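Local structure of diaminopimelate decarboxylase (Methanocaldococcus jannaschii, 1TWI) at residues S137-I142 / E200-V205; L251-Y256 / I381-A386. The protein catalyses the pyridoxal 5'-phosphate-dependent decarboxylation of meso-diaminopimelate to L-lysine, the final step of lysine biosynthesis by the diaminopimelate pathway. All blocks are in the same frame, centred on the assembly; numbering follows the deposited sequence.

In the fold
Both contacts are buried, but their centres are about 37 Å apart and their nearest atoms about 22 Å, and they share no helix or strand. Contact 1 belongs to the TIM-barrel domain alone: helix 136-149 packs on the start of strand 202-208 through aliphatic carbons only, with the contact's centre about 27 Å from that of the chain, away from the annotated sites. Contact 2, with its centre about 11 Å from that of the chain, joins barrel loop 251-256 to the residues after strand 378-382 of the mixed sheet. Its chemistry is mixed, carbon contacts round an aspartate and a tyrosine ring plus two bridging waters, and it lies beside Arg293 and Arg329, which line the bound-lysine pocket.

Contact 1 of 2, residues S137-I142 / E200-V205; sequences SELILI and EYVNVV
Val202 meets helix 136-149 with both of its methyls, each on a different residue of one face of the helix. CG1 of Val202 packs against CG2 of Ile142 at 4.0 Å, the two side chains roughly perpendicular. Its other methyl, CG2, takes the end of Leu139, whose CD1 lies 4.3 Å away. Leu139 and Ile142 are three positions apart, so about one helical turn brings them to the same valine. The branch of Ile142 that does the touching is the short one: CG2 stands anti to the backbone N, while CG1 lies anti to the carbonyl carbon (chi1 -72°) and carries the longer arm another way. This is helix-on-strand packing of the TIM-barrel type, in which strand 202-208 runs parallel to its neighbour 153-160 and helix 136-149, the one leading into 153-160, lies against the outside of the barrel. Ile142 also rests on Ala153 and Val155 of that neighbouring strand, and Val202 on Val155; Ala196 of helix 188-198 touches both Leu139 and Val202. Farther out, in the first turn of the helix, Glu138 forms a salt bridge with Lys115 and accepts a hydrogen bond from the backbone N of Asp134. Ser137 reaches across the dimer interface to hydrogen-bond His308 of the second subunit.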
ATOM      1  N   SER A 137      10.307  18.721 -20.517  1.00 11.63           N
ATOM      2  CA  SER A 137       8.947  18.482 -21.017  1.00 11.59           C
ATOM      3  C   SER A 137       7.966  19.259 -20.133  1.00 12.45           C
ATOM      4  O   SER A 137       7.047  19.946 -20.630  1.00 11.21           O
ATOM      5  CB  SER A 137       8.629  16.992 -20.918  1.00 12.44           C
ATOM      6  OG  SER A 137       7.324  16.720 -21.432  1.00 14.04           O
ATOM      7  N   GLU A 138       8.140  19.136 -18.809  1.00 11.84           N
ATOM      8  CA  GLU A 138       7.258  19.876 -17.884  1.00 11.95           C
ATOM      9  C   GLU A 138       7.411  21.401 -18.090  1.00 11.45           C
ATOM     10  O   GLU A 138       6.425  22.148 -18.141  1.00 12.11           O
ATOM     11  CB  GLU A 138       7.564  19.514 -16.406  1.00 14.16           C
ATOM     12  CG  GLU A 138       6.742  20.379 -15.394  1.00 14.06           C
ATOM     13  CD  GLU A 138       7.192  20.170 -13.961  1.00 13.90           C
ATOM     14  OE1 GLU A 138       7.805  19.101 -13.692  1.00 12.64           O
ATOM     15  OE2 GLU A 138       6.913  21.065 -13.122  1.00 12.86           O
ATOM     16  N   LEU A 139       8.653  21.884 -18.200  1.00 11.28           N
ATOM     17  CA  LEU A 139       8.863  23.330 -18.409  1.00 11.79           C
ATOM     18  C   LEU A 139       8.058  23.795 -19.650  1.00 11.12           C
ATOM     19  O   LEU A 139       7.350  24.817 -19.585  1.00 11.13           O
ATOM     20  CB  LEU A 139      10.371  23.676 -18.635  1.00 12.30           C
ATOM     21  CG  LEU A 139      10.639  25.165 -18.995  1.00 12.05           C
ATOM     22  CD1 LEU A 139      10.332  26.075 -17.801  1.00 13.45           C
ATOM     23  CD2 LEU A 139      12.107  25.368 -19.438  1.00 10.52           C
ATOM     24  N   ILE A 140       8.171  23.051 -20.748  1.00 10.35           N
ATOM     25  CA  ILE A 140       7.449  23.401 -21.997  1.00 11.56           C
ATOM     26  C   ILE A 140       5.927  23.425 -21.746  1.00 11.10           C
ATOM     27  O   ILE A 140       5.230  24.395 -22.105  1.00 10.95           O
ATOM     28  CB  ILE A 140       7.865  22.410 -23.169  1.00 12.68           C
ATOM     29  CG1 ILE A 140       9.366  22.629 -23.494  1.00 12.75           C
ATOM     30  CG2 ILE A 140       6.982  22.635 -24.481  1.00 12.52           C
ATOM     31  CD1 ILE A 140       9.910  21.623 -24.490  1.00 14.13           C
ATOM     32  N   LEU A 141       5.413  22.419 -21.053  1.00 11.18           N
ATOM     33  CA  LEU A 141       3.987  22.384 -20.784  1.00 12.99           C
ATOM     34  C   LEU A 141       3.555  23.539 -19.900  1.00 12.83           C
ATOM     35  O   LEU A 141       2.487  24.164 -20.104  1.00 11.78           O
ATOM     36  CB  LEU A 141       3.603  21.021 -20.158  1.00 15.01           C
ATOM     37  CG  LEU A 141       2.154  20.946 -19.625  1.00 17.89           C
ATOM     38  CD1 LEU A 141       1.152  21.071 -20.788  1.00 18.52           C
ATOM     39  CD2 LEU A 141       1.958  19.577 -18.930  1.00 16.13           C
ATOM     40  N   ILE A 142       4.373  23.887 -18.906  1.00 12.68           N
ATOM     41  CA  ILE A 142       3.989  25.001 -18.034  1.00 10.08           C
ATOM     42  C   ILE A 142       3.967  26.332 -18.821  1.00 12.07           C
ATOM     43  O   ILE A 142       3.046  27.155 -18.656  1.00 10.63           O
ATOM     44  CB  ILE A 142       4.997  25.168 -16.842  1.00 10.82           C
ATOM     45  CG1 ILE A 142       4.803  24.003 -15.831  1.00 10.58           C
ATOM     46  CG2 ILE A 142       4.818  26.508 -16.177  1.00 11.13           C
ATOM     47  CD1 ILE A 142       6.004  23.884 -14.794  1.00  7.19           C
ATOM     48  N   GLU A 200       8.500  33.275 -22.745  1.00 20.78           N
ATOM     49  CA  GLU A 200       7.840  34.496 -22.325  1.00 21.09           C
ATOM     50  C   GLU A 200       6.848  34.355 -21.218  1.00 20.28           C
ATOM     51  O   GLU A 200       6.440  35.368 -20.649  1.00 22.60           O
ATOM     52  CB  GLU A 200       7.123  35.124 -23.527  1.00 23.83           C
ATOM     53  CG  GLU A 200       8.026  35.162 -24.746  1.00 30.29           C
ATOM     54  CD  GLU A 200       7.411  35.938 -25.943  1.00 35.73           C
ATOM     55  OE1 GLU A 200       6.256  35.616 -26.362  1.00 37.98           O
ATOM     56  OE2 GLU A 200       8.088  36.866 -26.451  1.00 38.20           O
ATOM     57  N   TYR A 201       6.435  33.133 -20.886  1.00 18.41           N
ATOM     58  CA  TYR A 201       5.412  32.993 -19.855  1.00 17.26           C
ATOM     59  C   TYR A 201       5.828  32.331 -18.556  1.00 16.11           C
ATOM     60  O   TYR A 201       4.980  31.861 -17.831  1.00 15.53           O
ATOM     61  CB  TYR A 201       4.157  32.270 -20.443  1.00 18.74           C
ATOM     62  CG  TYR A 201       3.664  32.930 -21.727  1.00 21.77           C
ATOM     63  CD1 TYR A 201       4.273  32.653 -22.938  1.00 22.84           C
ATOM     64  CD2 TYR A 201       2.678  33.914 -21.695  1.00 22.77           C
ATOM     65  CE1 TYR A 201       3.919  33.357 -24.097  1.00 27.12           C
ATOM     66  CE2 TYR A 201       2.312  34.615 -22.845  1.00 26.20           C
ATOM     67  CZ  TYR A 201       2.942  34.331 -24.034  1.00 26.42           C
ATOM     68  OH  TYR A 201       2.617  35.008 -25.207  1.00 30.93           O
ATOM     69  N   VAL A 202       7.124  32.296 -18.259  1.00 16.72           N
ATOM     70  CA  VAL A 202       7.555  31.699 -16.979  1.00 16.27           C
ATOM     71  C   VAL A 202       8.556  32.700 -16.417  1.00 16.95           C
ATOM     72  O   VAL A 202       9.150  33.479 -17.167  1.00 17.44           O
ATOM     73  CB  VAL A 202       8.218  30.261 -17.120  1.00 15.09           C
ATOM     74  CG1 VAL A 202       7.217  29.264 -17.789  1.00 13.21           C
ATOM     75  CG2 VAL A 202       9.546  30.332 -17.949  1.00 14.56           C
ATOM     76  N   ASN A 203       8.711  32.648 -15.101  1.00 17.38           N
ATOM     77  CA  ASN A 203       9.570  33.497 -14.329  1.00 17.19           C
ATOM     78  C   ASN A 203      10.422  32.571 -13.453  1.00 17.06           C
ATOM     79  O   ASN A 203       9.877  31.890 -12.562  1.00 16.42           O
ATOM     80  CB  ASN A 203       8.678  34.403 -13.463  1.00 19.94           C
ATOM     81  CG  ASN A 203       9.454  35.210 -12.456  1.00 21.63           C
ATOM     82  OD1 ASN A 203       9.168  35.136 -11.244  1.00 25.65           O
ATOM     83  ND2 ASN A 203      10.405  35.979 -12.918  1.00 21.28           N
ATOM     84  N   VAL A 204      11.734  32.566 -13.718  1.00 16.17           N
ATOM     85  CA  VAL A 204      12.732  31.735 -13.010  1.00 16.73           C
ATOM     86  C   VAL A 204      12.935  32.262 -11.610  1.00 14.93           C
ATOM     87  O   VAL A 204      13.426  33.389 -11.463  1.00 16.60           O
ATOM     88  CB  VAL A 204      14.107  31.758 -13.767  1.00 16.02           C
ATOM     89  CG1 VAL A 204      15.155  30.916 -12.980  1.00 16.48           C
ATOM     90  CG2 VAL A 204      13.940  31.135 -15.174  1.00 18.80           C
ATOM     91  N   VAL A 205      12.591  31.479 -10.586  1.00 14.83           N
ATOM     92  CA  VAL A 205      12.737  31.939  -9.192  1.00 13.31           C
ATOM     93  C   VAL A 205      13.616  31.048  -8.252  1.00 14.39           C
ATOM     94  O   VAL A 205      13.851  31.425  -7.115  1.00 13.93           O
ATOM     95  CB  VAL A 205      11.360  32.068  -8.427  1.00 13.82           C
ATOM     96  CG1 VAL A 205      10.464  33.150  -9.044  1.00 14.28           C
ATOM     97  CG2 VAL A 205      10.661  30.706  -8.384  1.00 12.78           C
TER

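Contact 2 of 2, residues L251-Y256 / I381-A386; sequences LGIPYY and IFDVGA
The hydroxyl of Tyr255 donates to a water, 2.7 Å from OH, that in turn donates hydrogen bonds to two backbone carbonyls of the facing segment: Asp383 O and Ala386 O, each 2.8 Å from the water oxygen. That water lies in the plane of the ring, at its edge, and it ties the phenol to two carbonyls of the chain after strand 378-382. Tyr255 OH also takes a hydrogen bond from NH1 of Arg293, and its ring makes a cation-pi contact with Arg329; both arginines line the pocket of the bound lysine and are inferred to bind the substrate, and Arg293 also contacts the cofactor, so the tyrosine probably helps position them. The same ring edge meets Asp383 directly, CE1 lying 3.4 Å from Asp383 O and near its CB. Ring and carboxylate planes stand 83° apart, and Tyr255 and Asp383 run antiparallel alongside each other.

Ile253 closes one face of the ring. Its CG1 sits between the backbone N and the carbonyl carbon (chi1 68°), and with chi2 at 103°, off a staggered value, CD1 comes to lie 3.4 Å above the ring plane, over its centre, and 4.0 Å from Asp383 CB. A second water bridges the other end of the contact, donating to Tyr255 O and to Asp383 OD2, each at 2.7 Å. Lys257 completes this polar end: its NZ forms a salt bridge with Asp383 OD2 and a hydrogen bond with Pro254 O, the carbonyl of the residue centring an inverse gamma turn.

The loop 251-256 follows strand 244-246 of the barrel and precedes helix 264-276, whereas 381-386 leaves strand 378-382 of the mixed sheet; helix 293-296 touches both, through Ile253 and Ala386.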
ATOM      1  N   LEU A 251      15.263  14.701   6.622  1.00 10.25           N
ATOM      2  CA  LEU A 251      15.855  14.464   7.970  1.00 11.70           C
ATOM      3  C   LEU A 251      15.195  13.224   8.637  1.00 12.38           C
ATOM      4  O   LEU A 251      13.967  13.139   8.716  1.00 12.94           O
ATOM      5  CB  LEU A 251      15.647  15.667   8.921  1.00 10.45           C
ATOM      6  CG  LEU A 251      16.373  15.544  10.273  1.00 12.01           C
ATOM      7  CD1 LEU A 251      17.916  15.549   9.983  1.00 10.54           C
ATOM      8  CD2 LEU A 251      16.051  16.809  11.178  1.00 13.96           C
ATOM      9  N   GLY A 252      16.013  12.292   9.130  1.00 11.89           N
ATOM     10  CA  GLY A 252      15.502  11.073   9.748  1.00 12.63           C
ATOM     11  C   GLY A 252      14.949  11.291  11.147  1.00 11.81           C
ATOM     12  O   GLY A 252      15.340  12.242  11.800  1.00 11.07           O
ATOM     13  N   ILE A 253      14.030  10.442  11.593  1.00 10.18           N
ATOM     14  CA  ILE A 253      13.468  10.600  12.919  1.00 12.26           C
ATOM     15  C   ILE A 253      13.906   9.377  13.760  1.00 11.56           C
ATOM     16  O   ILE A 253      14.278   8.326  13.221  1.00 13.26           O
ATOM     17  CB  ILE A 253      11.894  10.748  12.864  1.00 11.26           C
ATOM     18  CG1 ILE A 253      11.241   9.437  12.414  1.00 11.63           C
ATOM     19  CG2 ILE A 253      11.518  11.921  11.947  1.00 10.58           C
ATOM     20  CD1 ILE A 253      10.583   8.610  13.621  1.00  9.00           C
ATOM     21  N   PRO A 254      13.861   9.492  15.093  1.00 11.73           N
ATOM     22  CA  PRO A 254      14.309   8.335  15.890  1.00 11.63           C
ATOM     23  C   PRO A 254      13.365   7.116  16.046  1.00 13.72           C
ATOM     24  O   PRO A 254      12.711   6.968  17.077  1.00 12.92           O
ATOM     25  CB  PRO A 254      14.702   8.997  17.241  1.00 11.53           C
ATOM     26  CG  PRO A 254      13.683  10.160  17.378  1.00 11.07           C
ATOM     27  CD  PRO A 254      13.428  10.632  15.935  1.00  9.85           C
ATOM     28  N   TYR A 255      13.295   6.250  15.026  1.00 11.59           N
ATOM     29  CA  TYR A 255      12.460   5.086  15.152  1.00 12.64           C
ATOM     30  C   TYR A 255      13.069   4.186  16.243  1.00 13.05           C
ATOM     31  O   TYR A 255      12.332   3.628  17.036  1.00 12.16           O
ATOM     32  CB  TYR A 255      12.393   4.307  13.840  1.00 11.64           C
ATOM     33  CG  TYR A 255      11.500   4.986  12.832  1.00 12.94           C
ATOM     34  CD1 TYR A 255      10.097   5.036  13.003  1.00 11.70           C
ATOM     35  CD2 TYR A 255      12.065   5.618  11.727  1.00 10.67           C
ATOM     36  CE1 TYR A 255       9.273   5.712  12.060  1.00 11.51           C
ATOM     37  CE2 TYR A 255      11.254   6.316  10.786  1.00 13.81           C
ATOM     38  CZ  TYR A 255       9.868   6.346  10.962  1.00 12.84           C
ATOM     39  OH  TYR A 255       9.096   6.985  10.001  1.00 14.76           O
ATOM     40  N   TYR A 256      14.396   4.016  16.213  1.00 14.12           N
ATOM     41  CA  TYR A 256      15.148   3.273  17.225  1.00 17.23           C
ATOM     42  C   TYR A 256      15.358   4.296  18.348  1.00 16.96           C
ATOM     43  O   TYR A 256      15.659   5.441  18.069  1.00 16.58           O
ATOM     44  CB  TYR A 256      16.503   2.812  16.662  1.00 18.30           C
ATOM     45  CG  TYR A 256      16.359   1.510  15.913  1.00 19.14           C
ATOM     46  CD1 TYR A 256      16.190   0.315  16.596  1.00 20.28           C
ATOM     47  CD2 TYR A 256      16.348   1.487  14.513  1.00 19.97           C
ATOM     48  CE1 TYR A 256      16.021  -0.868  15.895  1.00 23.76           C
ATOM     49  CE2 TYR A 256      16.179   0.303  13.804  1.00 20.46           C
ATOM     50  CZ  TYR A 256      16.022  -0.851  14.494  1.00 20.61           C
ATOM     51  OH  TYR A 256      15.896  -2.013  13.789  1.00 23.08           O
ATOM     52  N   ILE A 381       1.845   1.403  18.805  1.00 12.87           N
ATOM     53  CA  ILE A 381       2.950   1.315  17.854  1.00 10.99           C
ATOM     54  C   ILE A 381       3.340   2.761  17.668  1.00 11.70           C
ATOM     55  O   ILE A 381       2.544   3.607  17.205  1.00 10.09           O
ATOM     56  CB  ILE A 381       2.451   0.701  16.516  1.00 13.64           C
ATOM     57  CG1 ILE A 381       1.934  -0.735  16.780  1.00 13.72           C
ATOM     58  CG2 ILE A 381       3.623   0.650  15.466  1.00 12.32           C
ATOM     59  CD1 ILE A 381       0.900  -1.229  15.616  1.00 15.06           C
ATOM     60  N   PHE A 382       4.587   3.062  18.012  1.00 10.96           N
ATOM     61  CA  PHE A 382       5.097   4.431  17.934  1.00 10.64           C
ATOM     62  C   PHE A 382       5.493   4.954  16.564  1.00 10.30           C
ATOM     63  O   PHE A 382       5.827   4.200  15.671  1.00 11.64           O
ATOM     64  CB  PHE A 382       6.376   4.582  18.768  1.00 11.04           C
ATOM     65  CG  PHE A 382       6.144   4.713  20.262  1.00 13.84           C
ATOM     66  CD1 PHE A 382       5.134   3.969  20.894  1.00 12.62           C
ATOM     67  CD2 PHE A 382       6.978   5.513  21.027  1.00 13.05           C
ATOM     68  CE1 PHE A 382       4.985   4.025  22.289  1.00 14.13           C
ATOM     69  CE2 PHE A 382       6.852   5.590  22.441  1.00 11.62           C
ATOM     70  CZ  PHE A 382       5.853   4.839  23.059  1.00 13.71           C
ATOM     71  N   ASP A 383       5.468   6.280  16.458  1.00 10.31           N
ATOM     72  CA  ASP A 383       6.033   6.996  15.331  1.00  9.17           C
ATOM     73  C   ASP A 383       5.362   6.646  13.998  1.00 10.57           C
ATOM     74  O   ASP A 383       6.021   6.325  13.018  1.00 10.20           O
ATOM     75  CB  ASP A 383       7.531   6.659  15.309  1.00 10.04           C
ATOM     76  CG  ASP A 383       8.233   7.052  16.615  1.00 13.38           C
ATOM     77  OD1 ASP A 383       7.975   8.185  17.093  1.00 12.38           O
ATOM     78  OD2 ASP A 383       9.027   6.256  17.176  1.00 13.23           O
ATOM     79  N   VAL A 384       4.047   6.729  13.983  1.00  9.61           N
ATOM     80  CA  VAL A 384       3.308   6.420  12.767  1.00  8.32           C
ATOM     81  C   VAL A 384       2.623   7.675  12.217  1.00  9.68           C
ATOM     82  O   VAL A 384       1.661   7.577  11.433  1.00 10.90           O
ATOM     83  CB  VAL A 384       2.243   5.388  13.072  1.00  8.72           C
ATOM     84  CG1 VAL A 384       2.871   3.993  13.351  1.00  9.41           C
ATOM     85  CG2 VAL A 384       1.376   5.885  14.315  1.00  6.85           C
ATOM     86  N   GLY A 385       3.051   8.863  12.663  1.00 10.42           N
ATOM     87  CA  GLY A 385       2.415  10.085  12.138  1.00 10.13           C
ATOM     88  C   GLY A 385       2.683  10.409  10.661  1.00  9.16           C
ATOM     89  O   GLY A 385       1.963  11.191  10.046  1.00  9.91           O
ATOM     90  N   ALA A 386       3.727   9.806  10.103  1.00 10.62           N
ATOM     91  CA  ALA A 386       4.144  10.035   8.706  1.00 10.19           C
ATOM     92  C   ALA A 386       4.117   8.715   7.930  1.00  9.59           C
ATOM     93  O   ALA A 386       4.593   7.713   8.432  1.00 10.52           O
ATOM     94  CB  ALA A 386       5.598  10.624   8.676  1.00  8.27           C
TER
HETATM   95  O   HOH W   1       6.484   7.516  10.491  1.00 12.10           O
HETATM   96  O   HOH W   2       9.699   3.722  16.638  1.00 12.93           O